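Local coordinates for protein putative fimbriae assembly chaperone (Salmonella typhimurium, PDB 2CO7) that probably acts as a periplasmic chaperone that assists the folding and assembly of fimbrial subunits, at residues B[56-61]-B[83-88]. Numbering follows the deposited sequence.
Sequences PAPFLV and GDMPTD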
loop_
_atom_site.group_PDB
_atom_site.type_symbol
_atom_site.label_atom_id
_atom_site.label_comp_id
_atom_site.label_asym_id
_atom_site.label_seq_id
_atom_site.Cartn_x
_atom_site.Cartn_y
_atom_site.Cartn_z
ATOM N N PRO B 56 5.893 14.056 8.614
ATOM C CA PRO B 56 5.818 14.939 7.444
ATOM C C PRO B 56 7.047 14.860 6.543
ATOM O O PRO B 56 8.151 14.457 6.978
ATOM C CB PRO B 56 5.754 16.360 8.060
ATOM C CG PRO B 56 5.445 16.143 9.561
ATOM C CD PRO B 56 6.068 14.806 9.883
ATOM N N ALA B 57 6.856 15.253 5.289
ATOM C CA ALA B 57 7.944 15.298 4.305
ATOM C C ALA B 57 7.933 16.671 3.642
ATOM O O ALA B 57 6.867 17.316 3.581
ATOM C CB ALA B 57 7.756 14.209 3.252
ATOM N N PRO B 58 9.111 17.145 3.186
ATOM C CA PRO B 58 9.230 18.516 2.679
ATOM C C PRO B 58 8.770 18.582 1.224
ATOM O O PRO B 58 9.532 19.048 0.347
ATOM C CB PRO B 58 10.740 18.780 2.780
ATOM C CG PRO B 58 11.369 17.441 2.582
ATOM C CD PRO B 58 10.408 16.427 3.169
ATOM N N PHE B 59 7.567 18.070 0.962
ATOM C CA PHE B 59 7.007 18.145 -0.390
ATOM C C PHE B 59 5.576 18.584 -0.319
ATOM O O PHE B 59 4.906 18.333 0.676
ATOM C CB PHE B 59 7.040 16.799 -1.076
ATOM C CG PHE B 59 8.423 16.299 -1.371
ATOM C CD1 PHE B 59 8.956 16.436 -2.657
ATOM C CD2 PHE B 59 9.188 15.694 -0.371
ATOM C CE1 PHE B 59 10.254 15.978 -2.956
ATOM C CE2 PHE B 59 10.498 15.239 -0.647
ATOM C CZ PHE B 59 11.020 15.380 -1.952
ATOM N N LEU B 60 5.102 19.198 -1.398
ATOM C CA LEU B 60 3.718 19.585 -1.500
ATOM C C LEU B 60 3.173 18.986 -2.779
ATOM O O LEU B 60 3.875 18.907 -3.784
ATOM C CB LEU B 60 3.593 21.098 -1.498
ATOM C CG LEU B 60 3.311 21.847 -0.184
ATOM C CD1 LEU B 60 3.679 21.095 1.044
ATOM C CD2 LEU B 60 3.959 23.257 -0.167
ATOM N N VAL B 61 1.941 18.502 -2.708
ATOM C CA VAL B 61 1.235 18.036 -3.890
ATOM C C VAL B 61 0.122 19.010 -4.203
ATOM O O VAL B 61 -0.630 19.432 -3.310
ATOM C CB VAL B 61 0.652 16.593 -3.741
ATOM C CG1 VAL B 61 0.002 16.136 -5.080
ATOM C CG2 VAL B 61 1.716 15.628 -3.358
ATOM N N GLY B 83 13.349 21.464 3.430
ATOM C CA GLY B 83 13.876 20.204 3.974
ATOM C C GLY B 83 15.390 20.188 4.041
ATOM O O GLY B 83 16.066 21.061 3.497
ATOM N N ASP B 84 15.939 19.226 4.761
ATOM C CA ASP B 84 17.397 19.083 4.773
ATOM C C ASP B 84 17.744 17.638 4.450
ATOM O O ASP B 84 18.396 16.929 5.231
ATOM C CB ASP B 84 18.015 19.549 6.087
ATOM C CG ASP B 84 19.534 19.817 5.974
ATOM O OD1 ASP B 84 20.245 19.617 6.990
ATOM O OD2 ASP B 84 20.018 20.237 4.885
ATOM N N MET B 85 17.298 17.222 3.276
ATOM C CA MET B 85 17.607 15.886 2.787
ATOM C C MET B 85 19.090 15.682 2.501
ATOM O O MET B 85 19.780 16.608 2.064
ATOM C CB MET B 85 16.728 15.528 1.601
ATOM C CG MET B 85 15.340 15.032 2.072
ATOM S SD MET B 85 14.155 14.751 0.768
ATOM C CE MET B 85 14.226 16.345 -0.005
ATOM N N PRO B 86 19.598 14.470 2.801
ATOM C CA PRO B 86 21.008 14.197 2.518
ATOM C C PRO B 86 21.368 14.414 1.051
ATOM O O PRO B 86 20.494 14.410 0.181
ATOM C CB PRO B 86 21.192 12.725 2.927
ATOM C CG PRO B 86 19.838 12.189 3.226
ATOM C CD PRO B 86 18.917 13.333 3.443
ATOM N N THR B 87 22.652 14.639 0.790
ATOM C CA THR B 87 23.108 14.901 -0.566
ATOM C C THR B 87 23.802 13.681 -1.165
ATOM O O THR B 87 24.126 13.686 -2.341
ATOM C CB THR B 87 24.103 16.113 -0.638
ATOM O OG1 THR B 87 25.159 15.927 0.298
ATOM C CG2 THR B 87 23.410 17.433 -0.330
ATOM N N ASP B 88 24.054 12.652 -0.344
ATOM C CA ASP B 88 24.914 11.505 -0.750
ATOM C C ASP B 88 24.152 10.180 -0.844
ATOM O O ASP B 88 24.759 9.132 -0.996
ATOM C CB ASP B 88 26.104 11.343 0.218
ATOM C CG ASP B 88 25.684 10.817 1.585
ATOM O OD1 ASP B 88 24.482 10.961 1.929
ATOM O OD2 ASP B 88 26.549 10.272 2.320
#
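A Met-aromatic contact between Met85 and Phe59 joins the start of strand 59-68 to the loop between strands 73-80 and 91-100, in the immunoglobulin-like N-terminal domain of this PapD-family chaperone. The evidence is the position of the sulfur: SD of Met85 lies 5.2 Å from the centroid of the Phe59 ring and 76° off the ring normal, which places it at the ring edge, where CE2 is its nearest atom. The terminal methyl adds an apolar touch, CE of Met85 lying 3.9 Å from CZ of Phe59 and approaching the ring at a slant. Met85 runs out extended through chi2 (174°) and then bends at chi3 (-54°), a bend that sets SD and CE side by side against the ring, with CE also near the neighbouring proline: CE of Met85 is 4.0 Å from CG of Pro58. This one methyl therefore bridges two consecutive residues.

Beside it, the Pro58 ring packs against the backbone of Gly83, with CB of Pro58 3.6 Å and CG of Pro58 4.0 Å from CA of Gly83. Pro58 is the centre of an inverse gamma turn, closed by a weak hydrogen bond of 2.8 Å from N of Phe59 to O of Ala57. No hydrogen bond crosses between the segments; the contact is made by carbon and sulfur atoms of the Phe59, Pro58 and Met85 side chains and by CA of Gly83.

Within the domain, a backbone hydrogen bond between Leu60 and Val79 ties the strand to its antiparallel neighbour 73-80, and one between Pro58, which can accept only through its O, and Thr81 extends the pairing just past the strand ends. The buried Phe59 ring meets Tyr23 edge-to-face and touches Val48 of strand 42-50, while both Phe59 and Met85 rest on Gln93 of strand 91-100 and Phe130 of strand 116-131.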